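Side-chain contacts in transcriptional regulator, TetR family (PDB 3NNR), which probably binds DNA through an N-terminal helix-turn-helix domain, as other TetR-family transcriptional regulators do, and is an all-helical protein with two chains in its assembly: residues A[21-26]-A[47-52]; A[9-14]-A[53-58]; A[68-73]-A[82-87]; A[62-67]-A[117-122]. All coordinates share one frame; numbering follows the deposited sequence.

In the fold
Helix 49-67 runs through the arrangement: its start serves contact 1, its next turns contact 2 and its last turns contact 4, while the loop that follows it enters contact 3. Contacts 1 and 2, with centres 9 Å apart, touch each other and lie in the N-terminal region, which belongs to the TetR helix-turn-helix family. Contacts 3 and 4, with centres 12 Å apart, belong to the C-terminal region, which in this family is usually regulatory, and contact 3 falls within the chain span that contact 4 brackets. Contacts 1 and 3 are about 31 Å apart between centres, on opposite sides of the chain's centre. One continuous helix thus joins the predicted DNA-binding part to the C-terminal part.

Contact 1: residues A[21-26]-A[47-52]; sequences KGERNI and RNKSDI
Lys49 NZ is gripped by three oxygens of the 21-26 loop. The shortest bond, 2.7 Å from Lys49 NZ to Glu23 OE1, is also a salt bridge, and the ammonium meets this oxygen from above the carboxylate plane. Two backbone carbonyls complete the grip: Glu23 O at 2.8 Å from Lys49 NZ, and Ile26 O at 2.9 Å from Lys49 NZ. The second is approached almost straight on, with a C=O...N angle of 161°, whereas the donor stands well above the plane of the Glu23 carbonyl. That carbonyl also accepts the backbone N-H of Ile26, which comes from the opposite face, so a tight turn and a distant lysine share one oxygen. The lysine chain runs out extended from CG anti to the backbone N (chi1 -172°), and its bend at chi3 (67°) turns NZ in among the three oxygens. A methionine in its place would probably leave the Glu23 carboxylate without this positive partner and the Ile26 carbonyl without its donor from helix 49-67. Glu23 OE2 has a different task, pairing with Arg24 of the second subunit. Asn48 caps the start of helix 49-67 through Asp51 N, and Phe18 of helix 6-21 packs against Glu23, Ile26 and Lys49, placing the contact where the loop between helices 6-21 and 28-35 meets the first turn of helix 49-67.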
# COMPACT_ATOMS: atom_id res chain seq x y z
N LYS A 21 -0.55 -19.45 -5.36
CA LYS A 21 -1.63 -19.84 -4.40
C LYS A 21 -1.71 -19.00 -3.11
O LYS A 21 -2.72 -19.05 -2.43
CB LYS A 21 -1.47 -21.31 -3.99
CG LYS A 21 -1.41 -22.37 -5.10
CD LYS A 21 -2.68 -22.54 -5.83
CE LYS A 21 -2.59 -23.74 -6.79
NZ LYS A 21 -3.74 -23.79 -7.78
N GLY A 22 -0.67 -18.25 -2.77
CA GLY A 22 -0.63 -17.46 -1.53
C GLY A 22 0.17 -18.24 -0.51
O GLY A 22 -0.08 -19.44 -0.34
N GLU A 23 1.10 -17.60 0.19
CA GLU A 23 1.87 -18.35 1.21
C GLU A 23 0.96 -18.92 2.32
O GLU A 23 1.26 -19.96 2.87
CB GLU A 23 3.04 -17.54 1.78
CG GLU A 23 2.75 -16.71 3.03
CD GLU A 23 2.73 -17.51 4.31
OE1 GLU A 23 3.41 -18.57 4.44
OE2 GLU A 23 2.04 -17.05 5.22
N ARG A 24 -0.09 -18.20 2.66
CA ARG A 24 -1.14 -18.61 3.60
C ARG A 24 -1.52 -20.08 3.36
O ARG A 24 -1.54 -20.89 4.29
CB ARG A 24 -2.41 -17.79 3.32
CG ARG A 24 -3.08 -17.12 4.50
CD ARG A 24 -4.60 -17.06 4.36
NE ARG A 24 -5.16 -15.72 4.54
CZ ARG A 24 -6.45 -15.45 4.83
NH1 ARG A 24 -7.39 -16.40 5.06
NH2 ARG A 24 -6.81 -14.17 4.93
N ASN A 25 -1.75 -20.42 2.09
CA ASN A 25 -2.26 -21.73 1.68
C ASN A 25 -1.22 -22.77 1.29
O ASN A 25 -1.59 -23.84 0.85
CB ASN A 25 -3.20 -21.57 0.49
CG ASN A 25 -4.32 -20.60 0.73
OD1 ASN A 25 -4.47 -19.66 -0.03
ND2 ASN A 25 -5.10 -20.81 1.80
N ILE A 26 0.06 -22.47 1.43
CA ILE A 26 1.10 -23.43 1.05
C ILE A 26 1.87 -23.86 2.29
O ILE A 26 2.34 -23.03 3.05
CB ILE A 26 2.02 -22.85 -0.04
CG1 ILE A 26 1.21 -22.53 -1.32
CG2 ILE A 26 3.18 -23.80 -0.33
CD1 ILE A 26 0.48 -23.70 -1.98
N ARG A 47 14.28 -26.60 7.93
CA ARG A 47 13.55 -27.00 9.15
C ARG A 47 12.08 -26.60 9.19
O ARG A 47 11.29 -27.26 9.84
CB ARG A 47 14.27 -26.49 10.42
N ASN A 48 11.70 -25.53 8.49
CA ASN A 48 10.28 -25.05 8.46
C ASN A 48 10.06 -24.03 7.36
O ASN A 48 11.02 -23.53 6.80
CB ASN A 48 9.88 -24.44 9.83
CG ASN A 48 10.84 -23.32 10.28
OD1 ASN A 48 11.07 -22.33 9.58
ND2 ASN A 48 11.41 -23.49 11.47
N LYS A 49 8.79 -23.69 7.10
CA LYS A 49 8.41 -22.72 6.05
C LYS A 49 9.05 -21.34 6.24
O LYS A 49 9.42 -20.71 5.28
CB LYS A 49 6.87 -22.62 5.92
CG LYS A 49 6.38 -21.79 4.75
CD LYS A 49 4.84 -21.92 4.46
CE LYS A 49 3.97 -21.33 5.56
NZ LYS A 49 2.55 -21.02 5.13
N SER A 50 9.21 -20.87 7.48
CA SER A 50 9.83 -19.54 7.73
C SER A 50 11.26 -19.43 7.21
O SER A 50 11.69 -18.34 6.83
CB SER A 50 9.86 -19.20 9.23
OG SER A 50 8.56 -19.12 9.74
N ASP A 51 11.98 -20.54 7.27
CA ASP A 51 13.36 -20.59 6.79
C ASP A 51 13.39 -20.51 5.28
O ASP A 51 14.29 -19.88 4.75
CB ASP A 51 14.10 -21.82 7.30
CG ASP A 51 14.42 -21.74 8.80
OD1 ASP A 51 14.22 -20.69 9.45
OD2 ASP A 51 14.93 -22.75 9.34
N ILE A 52 12.39 -21.08 4.62
CA ILE A 52 12.27 -20.98 3.16
C ILE A 52 12.04 -19.52 2.82
O ILE A 52 12.80 -18.94 2.05
CB ILE A 52 11.13 -21.87 2.55
CG1 ILE A 52 11.44 -23.36 2.79
CG2 ILE A 52 11.03 -21.66 1.05
CD1 ILE A 52 10.33 -24.36 2.30

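Contact 2: residues A[9-14]-A[53-58]; sequences KILLSS and IYEIFQ
Glu55 meets Leu11 first, its aliphatic part crossing the leucine at about a right angle. Glu55 CB and CG both lie 3.8 Å from Leu11 CD2, and Leu11 CD1 reaches along to the carboxylate, 3.6 Å from Glu55 OE2. Extending away from its backbone N (chi1 -173°) and staying stretched beyond CG, Glu55 lays its methylenes against the leucine while its other oxygen, OE1, forms a salt bridge with Arg7. Helices 9-14 and 53-58 pass almost perpendicular to one another, at 87° with axes 10.1 Å apart: helix 6-21 of the helix-turn-helix domain packs across the first half of helix 49-67, the long helix that leads on into the C-terminal domain, as in other TetR-family regulators. One residue on, Ile56 fills the crossing from its CG1 branch: CG1 sits 3.9 Å from Leu11 CD2, and the terminal CD1 slips along the helix to 4.1 Å from Ser14 CB. The serine offers carbon here because its hydroxyl is turned back to its own helix, with Ser14 OG donating to Ile10 O at 2.7 Å. Leu15 and Phe18 of helix 6-21 also pack on Ile56.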
# COMPACT_ATOMS: atom_id res chain seq x y z
N LYS A 9 15.92 -25.81 -6.26
CA LYS A 9 14.59 -26.16 -6.74
C LYS A 9 13.58 -25.83 -5.65
O LYS A 9 12.54 -25.19 -5.94
CB LYS A 9 14.44 -27.64 -7.11
CG LYS A 9 15.11 -28.11 -8.39
CD LYS A 9 14.80 -29.62 -8.63
CE LYS A 9 15.46 -30.16 -9.91
NZ LYS A 9 15.35 -31.66 -10.04
N ILE A 10 13.88 -26.23 -4.41
CA ILE A 10 12.97 -25.97 -3.29
C ILE A 10 12.66 -24.47 -3.18
O ILE A 10 11.50 -24.13 -3.00
CB ILE A 10 13.48 -26.51 -1.92
CG1 ILE A 10 13.58 -28.04 -1.91
CG2 ILE A 10 12.51 -26.08 -0.78
CD1 ILE A 10 14.49 -28.57 -0.84
N LEU A 11 13.68 -23.61 -3.27
CA LEU A 11 13.48 -22.15 -3.20
C LEU A 11 12.70 -21.65 -4.43
O LEU A 11 11.78 -20.88 -4.29
CB LEU A 11 14.81 -21.40 -3.08
CG LEU A 11 15.63 -21.47 -1.78
CD1 LEU A 11 17.08 -21.03 -2.02
CD2 LEU A 11 14.97 -20.63 -0.68
N LEU A 12 13.03 -22.15 -5.61
CA LEU A 12 12.37 -21.73 -6.86
C LEU A 12 10.87 -22.14 -6.87
O LEU A 12 9.99 -21.31 -7.18
CB LEU A 12 13.09 -22.33 -8.09
CG LEU A 12 13.11 -21.51 -9.39
CD1 LEU A 12 13.43 -22.46 -10.56
CD2 LEU A 12 11.83 -20.69 -9.69
N SER A 13 10.61 -23.39 -6.53
CA SER A 13 9.26 -23.92 -6.48
C SER A 13 8.41 -23.31 -5.37
O SER A 13 7.22 -23.07 -5.57
CB SER A 13 9.25 -25.44 -6.36
OG SER A 13 9.65 -26.03 -7.57
N SER A 14 9.00 -23.08 -4.20
CA SER A 14 8.27 -22.43 -3.10
C SER A 14 7.82 -21.05 -3.53
O SER A 14 6.65 -20.70 -3.31
CB SER A 14 9.11 -22.34 -1.86
OG SER A 14 9.37 -23.62 -1.40
N ILE A 53 11.05 -18.93 3.47
CA ILE A 53 10.67 -17.54 3.20
C ILE A 53 11.84 -16.56 3.43
O ILE A 53 12.07 -15.67 2.60
CB ILE A 53 9.45 -17.13 4.04
CG1 ILE A 53 8.21 -17.92 3.60
CG2 ILE A 53 9.15 -15.61 3.90
CD1 ILE A 53 7.04 -17.77 4.57
N TYR A 54 12.58 -16.76 4.53
CA TYR A 54 13.70 -15.86 4.85
C TYR A 54 14.74 -15.87 3.74
O TYR A 54 15.20 -14.82 3.28
CB TYR A 54 14.35 -16.24 6.17
CG TYR A 54 15.47 -15.32 6.62
CD1 TYR A 54 15.24 -13.97 6.83
CD2 TYR A 54 16.73 -15.82 6.97
CE1 TYR A 54 16.24 -13.10 7.29
CE2 TYR A 54 17.76 -14.95 7.47
CZ TYR A 54 17.49 -13.60 7.62
OH TYR A 54 18.45 -12.73 8.06
N GLU A 55 15.10 -17.07 3.29
CA GLU A 55 16.10 -17.19 2.22
C GLU A 55 15.60 -16.64 0.89
O GLU A 55 16.38 -16.02 0.17
CB GLU A 55 16.60 -18.62 2.10
CG GLU A 55 17.80 -18.70 1.07
CD GLU A 55 18.80 -19.78 1.34
OE1 GLU A 55 18.77 -20.31 2.48
OE2 GLU A 55 19.62 -20.08 0.42
N ILE A 56 14.33 -16.82 0.57
CA ILE A 56 13.75 -16.20 -0.62
C ILE A 56 13.88 -14.67 -0.49
O ILE A 56 14.32 -14.01 -1.44
CB ILE A 56 12.28 -16.57 -0.81
CG1 ILE A 56 12.13 -18.05 -1.20
CG2 ILE A 56 11.67 -15.68 -1.87
CD1 ILE A 56 10.63 -18.56 -1.22
N PHE A 57 13.50 -14.12 0.66
CA PHE A 57 13.66 -12.68 0.90
C PHE A 57 15.12 -12.22 0.72
O PHE A 57 15.37 -11.17 0.11
CB PHE A 57 13.19 -12.26 2.29
CG PHE A 57 13.63 -10.89 2.66
CD1 PHE A 57 13.00 -9.78 2.11
CD2 PHE A 57 14.71 -10.69 3.48
CE1 PHE A 57 13.42 -8.51 2.40
CE2 PHE A 57 15.15 -9.42 3.77
CZ PHE A 57 14.50 -8.32 3.23
N GLN A 58 16.06 -12.98 1.27
CA GLN A 58 17.47 -12.65 1.12
C GLN A 58 17.92 -12.57 -0.34
O GLN A 58 18.87 -11.83 -0.61
CB GLN A 58 18.36 -13.62 1.89
CG GLN A 58 18.32 -13.43 3.38
CD GLN A 58 19.17 -14.43 4.15
OE1 GLN A 58 19.22 -15.63 3.83
NE2 GLN A 58 19.83 -13.95 5.17

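Contact 3: residues A[68-73]-A[82-87]; sequences LDIPED and TFYLES
Tyr84 reaches from helix 78-94 to three residues of the 68-73 loop, which touch it at different points along its length. Ile70 CD1 is nearest the ring, 3.5 Å from Tyr84 CZ, and approaches obliquely. Nearer the helix, Leu68 CD2 lies 4.1 Å from Tyr84 CD1, also at a slant. At the far end, Pro71 CD comes 3.4 Å from Tyr84 OH, the proline arriving from the direction opposite to the tyrosine. Ile70 CG2 lies 3.9 Å from Tyr84 OH, so both branches of the isoleucine meet the phenol end. The isoleucine can do this because CG1 stands anti to its carbonyl carbon (chi1 -50°) and the chain then folds at chi2 (-53°), swinging CD1 in toward the ring. An alanine here would remove the whole ring and would probably open a gap beside Ile70 CD1 and Leu68 CD2 and leave Pro71 without its contact. Behind this layer, Ile130 of helix 110-136 packs on both Ile70 and Tyr84, and Ala126 of the same helix lies against Leu68. In the all-helical C-terminal domain of the TetR fold, the loop that follows helix 49-67 is thus held between helix 78-94 and helix 110-136.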
# COMPACT_ATOMS: atom_id res chain seq x y z
N LEU A 68 19.66 -1.04 -7.11
CA LEU A 68 19.74 0.29 -6.47
C LEU A 68 21.12 0.67 -5.88
O LEU A 68 21.18 1.39 -4.85
CB LEU A 68 18.68 0.40 -5.40
CG LEU A 68 17.25 0.16 -5.86
CD1 LEU A 68 16.29 0.36 -4.69
CD2 LEU A 68 16.91 1.08 -7.05
N ASP A 69 22.18 0.16 -6.51
CA ASP A 69 23.55 0.49 -6.16
C ASP A 69 23.79 1.59 -7.19
O ASP A 69 24.03 1.30 -8.37
CB ASP A 69 24.50 -0.70 -6.34
CG ASP A 69 25.93 -0.41 -5.91
OD1 ASP A 69 26.29 0.76 -5.63
OD2 ASP A 69 26.69 -1.38 -5.87
N ILE A 70 23.65 2.83 -6.71
CA ILE A 70 23.73 4.02 -7.54
C ILE A 70 25.19 4.34 -7.86
O ILE A 70 26.02 4.44 -6.94
CB ILE A 70 23.09 5.28 -6.86
CG1 ILE A 70 21.69 5.00 -6.32
CG2 ILE A 70 23.07 6.49 -7.83
CD1 ILE A 70 20.74 4.40 -7.30
N PRO A 71 25.52 4.49 -9.16
CA PRO A 71 26.87 4.90 -9.51
C PRO A 71 27.11 6.35 -9.09
O PRO A 71 26.23 7.21 -9.31
CB PRO A 71 26.92 4.76 -11.05
CG PRO A 71 25.70 4.06 -11.43
CD PRO A 71 24.71 4.21 -10.36
N GLU A 72 28.26 6.59 -8.45
CA GLU A 72 28.65 7.92 -7.96
C GLU A 72 29.65 8.63 -8.88
O GLU A 72 29.79 9.85 -8.77
CB GLU A 72 29.20 7.82 -6.52
CG GLU A 72 28.20 7.26 -5.47
CD GLU A 72 26.92 8.12 -5.29
OE1 GLU A 72 26.95 9.34 -5.56
OE2 GLU A 72 25.88 7.55 -4.88
N ASP A 73 30.30 7.91 -9.79
CA ASP A 73 31.29 8.48 -10.72
C ASP A 73 30.74 9.11 -12.03
O ASP A 73 31.55 9.44 -12.91
CB ASP A 73 32.41 7.45 -11.02
CG ASP A 73 31.90 6.19 -11.74
OD1 ASP A 73 30.68 5.90 -11.74
OD2 ASP A 73 32.75 5.46 -12.29
N THR A 82 14.44 5.26 -15.64
CA THR A 82 13.51 4.24 -16.14
C THR A 82 13.96 2.83 -15.74
O THR A 82 13.12 1.98 -15.44
CB THR A 82 13.34 4.34 -17.66
OG1 THR A 82 14.61 4.19 -18.28
CG2 THR A 82 12.80 5.67 -18.04
N PHE A 83 15.27 2.59 -15.73
CA PHE A 83 15.80 1.30 -15.30
C PHE A 83 15.47 1.08 -13.80
O PHE A 83 14.87 0.05 -13.43
CB PHE A 83 17.29 1.16 -15.57
CG PHE A 83 17.92 0.19 -14.65
CD1 PHE A 83 17.66 -1.17 -14.79
CD2 PHE A 83 18.67 0.63 -13.56
CE1 PHE A 83 18.17 -2.07 -13.86
CE2 PHE A 83 19.20 -0.26 -12.65
CZ PHE A 83 18.95 -1.62 -12.80
N TYR A 84 15.82 2.03 -12.94
CA TYR A 84 15.52 1.90 -11.51
C TYR A 84 14.04 1.59 -11.28
O TYR A 84 13.70 0.70 -10.47
CB TYR A 84 15.91 3.14 -10.68
CG TYR A 84 17.38 3.55 -10.73
CD1 TYR A 84 18.40 2.63 -10.52
CD2 TYR A 84 17.75 4.89 -10.91
CE1 TYR A 84 19.75 3.01 -10.55
CE2 TYR A 84 19.11 5.28 -10.96
CZ TYR A 84 20.10 4.34 -10.77
OH TYR A 84 21.43 4.72 -10.83
N LEU A 85 13.16 2.31 -11.98
CA LEU A 85 11.72 2.12 -11.83
C LEU A 85 11.26 0.78 -12.38
O LEU A 85 10.64 0.03 -11.67
CB LEU A 85 10.92 3.28 -12.47
CG LEU A 85 10.98 4.61 -11.75
CD1 LEU A 85 10.27 5.66 -12.57
CD2 LEU A 85 10.35 4.49 -10.38
N GLU A 86 11.57 0.48 -13.62
CA GLU A 86 11.16 -0.81 -14.22
C GLU A 86 11.63 -2.06 -13.46
O GLU A 86 10.86 -3.00 -13.26
CB GLU A 86 11.61 -0.92 -15.68
CG GLU A 86 10.76 -0.08 -16.65
CD GLU A 86 10.98 -0.40 -18.13
OE1 GLU A 86 11.43 -1.51 -18.48
OE2 GLU A 86 10.66 0.47 -18.95
N SER A 87 12.89 -2.03 -13.04
CA SER A 87 13.53 -3.16 -12.38
C SER A 87 12.93 -3.44 -11.01
O SER A 87 12.76 -4.60 -10.66
CB SER A 87 15.06 -2.95 -12.30
OG SER A 87 15.42 -1.89 -11.43

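Contact 4: residues A[62-67]-A[117-122]; sequences KLVDYY and REFTNR
Asp65 turns its CG away from its own carbonyl carbon (chi1 -76°) and so carries its carboxylate across to helix 117-122, and Arg122, bent at chi3 (-93°), turns its guanidinium to meet it. The salt bridge is made by one nitrogen: Arg122 NH1 lies 2.7 Å from Asp65 OD2 and 3.0 Å from Asp65 OD1. The acid sits at the guanidinium edge, yet the two flat groups are turned 69° apart, so they do not lie flush as in a side-by-side pair. Arg122 NH2 has a second acid, Glu61, one turn earlier on the helix that bears Asp65. The two segments run nearly parallel, their axes 11.2 Å apart, within the helical C-terminal domain of the TetR fold, where helices 49-67 and 110-136 lie alongside each other. Beside the charged pair, Phe119 points its ring edge at helix 62-67. Val64 CB meets that edge in the plane of the ring, 3.6 Å from Phe119 CZ, and Val64 CG1 follows at 3.7 Å from the same Phe119 CZ. Asp65 OD1 lies at the same rim, 3.7 Å from Phe119 CE1. An unidentified ligand, probably from the crystallisation liquor, though such molecules often mark pockets, is bound about 4 Å from the Phe119 side chain.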
# COMPACT_ATOMS: atom_id res chain seq x y z
N LYS A 62 19.09 -9.01 -2.07
CA LYS A 62 20.33 -8.93 -2.88
C LYS A 62 20.08 -8.35 -4.25
O LYS A 62 20.89 -7.58 -4.76
CB LYS A 62 21.01 -10.30 -3.05
CG LYS A 62 21.83 -10.78 -1.86
CD LYS A 62 22.31 -12.26 -2.03
CE LYS A 62 22.80 -12.86 -0.68
NZ LYS A 62 22.61 -14.34 -0.59
N LEU A 63 18.95 -8.71 -4.84
CA LEU A 63 18.59 -8.27 -6.19
C LEU A 63 18.33 -6.77 -6.22
O LEU A 63 18.92 -6.06 -7.02
CB LEU A 63 17.33 -9.01 -6.68
CG LEU A 63 17.12 -9.10 -8.19
CD1 LEU A 63 18.11 -10.14 -8.71
CD2 LEU A 63 15.66 -9.44 -8.56
N VAL A 64 17.48 -6.31 -5.32
CA VAL A 64 17.10 -4.89 -5.26
C VAL A 64 18.32 -4.01 -4.90
O VAL A 64 18.53 -2.97 -5.54
CB VAL A 64 15.91 -4.68 -4.33
CG1 VAL A 64 15.60 -3.21 -4.16
CG2 VAL A 64 14.70 -5.47 -4.88
N ASP A 65 19.13 -4.44 -3.93
CA ASP A 65 20.39 -3.76 -3.59
C ASP A 65 21.33 -3.62 -4.79
O ASP A 65 22.01 -2.60 -4.92
CB ASP A 65 21.15 -4.51 -2.50
CG ASP A 65 20.58 -4.31 -1.12
OD1 ASP A 65 19.69 -3.44 -0.86
OD2 ASP A 65 21.05 -5.05 -0.23
N TYR A 66 21.37 -4.65 -5.64
CA TYR A 66 22.20 -4.66 -6.84
C TYR A 66 21.61 -3.65 -7.84
O TYR A 66 22.33 -2.85 -8.36
CB TYR A 66 22.30 -6.11 -7.43
CG TYR A 66 23.40 -6.45 -8.42
CD1 TYR A 66 24.71 -5.96 -8.28
CD2 TYR A 66 23.18 -7.41 -9.43
CE1 TYR A 66 25.74 -6.34 -9.19
CE2 TYR A 66 24.21 -7.79 -10.34
CZ TYR A 66 25.50 -7.26 -10.22
OH TYR A 66 26.54 -7.67 -11.10
N TYR A 67 20.29 -3.66 -8.05
CA TYR A 67 19.69 -2.68 -8.95
C TYR A 67 19.83 -1.24 -8.42
O TYR A 67 20.10 -0.33 -9.20
CB TYR A 67 18.20 -2.96 -9.21
CG TYR A 67 17.86 -4.29 -9.87
CD1 TYR A 67 18.69 -4.89 -10.81
CD2 TYR A 67 16.62 -4.90 -9.61
CE1 TYR A 67 18.34 -6.09 -11.44
CE2 TYR A 67 16.25 -6.10 -10.24
CZ TYR A 67 17.11 -6.68 -11.14
OH TYR A 67 16.75 -7.86 -11.75
N ARG A 117 13.10 -3.97 7.84
CA ARG A 117 13.18 -2.58 8.35
C ARG A 117 14.45 -1.94 7.76
O ARG A 117 14.38 -0.87 7.18
CB ARG A 117 13.19 -2.53 9.91
CG ARG A 117 13.34 -1.12 10.64
CD ARG A 117 13.78 -1.21 12.16
N GLU A 118 15.58 -2.64 7.86
CA GLU A 118 16.88 -2.11 7.40
C GLU A 118 16.97 -1.95 5.88
O GLU A 118 17.58 -1.00 5.39
CB GLU A 118 18.02 -2.98 7.92
CG GLU A 118 18.20 -2.84 9.41
CD GLU A 118 19.37 -3.65 9.96
OE1 GLU A 118 19.55 -4.84 9.55
OE2 GLU A 118 20.10 -3.09 10.81
N PHE A 119 16.36 -2.90 5.18
CA PHE A 119 16.26 -2.91 3.73
C PHE A 119 15.42 -1.71 3.23
O PHE A 119 15.77 -1.04 2.24
CB PHE A 119 15.66 -4.26 3.32
CG PHE A 119 15.38 -4.40 1.85
CD1 PHE A 119 16.39 -4.18 0.92
CD2 PHE A 119 14.12 -4.80 1.41
CE1 PHE A 119 16.14 -4.34 -0.44
CE2 PHE A 119 13.85 -4.96 0.09
CZ PHE A 119 14.86 -4.73 -0.86
N THR A 120 14.30 -1.47 3.92
CA THR A 120 13.42 -0.33 3.64
C THR A 120 14.20 0.99 3.76
O THR A 120 14.09 1.84 2.86
CB THR A 120 12.15 -0.44 4.48
OG1 THR A 120 11.47 -1.61 4.03
CG2 THR A 120 11.20 0.81 4.36
N ASN A 121 15.03 1.14 4.80
CA ASN A 121 15.88 2.33 4.95
C ASN A 121 16.92 2.49 3.82
O ASN A 121 17.16 3.62 3.39
CB ASN A 121 16.57 2.38 6.32
CG ASN A 121 15.58 2.60 7.49
OD1 ASN A 121 14.37 2.67 7.32
ND2 ASN A 121 16.13 2.71 8.69
N ARG A 122 17.51 1.39 3.36
CA ARG A 122 18.44 1.40 2.22
C ARG A 122 17.71 1.85 0.95
O ARG A 122 18.21 2.70 0.20
CB ARG A 122 19.09 0.02 1.99
CG ARG A 122 20.32 -0.25 2.86
CD ARG A 122 21.00 -1.62 2.63
NE ARG A 122 20.47 -2.62 3.55
CZ ARG A 122 19.90 -3.79 3.24
NH1 ARG A 122 19.82 -4.24 2.00
NH2 ARG A 122 19.44 -4.57 4.23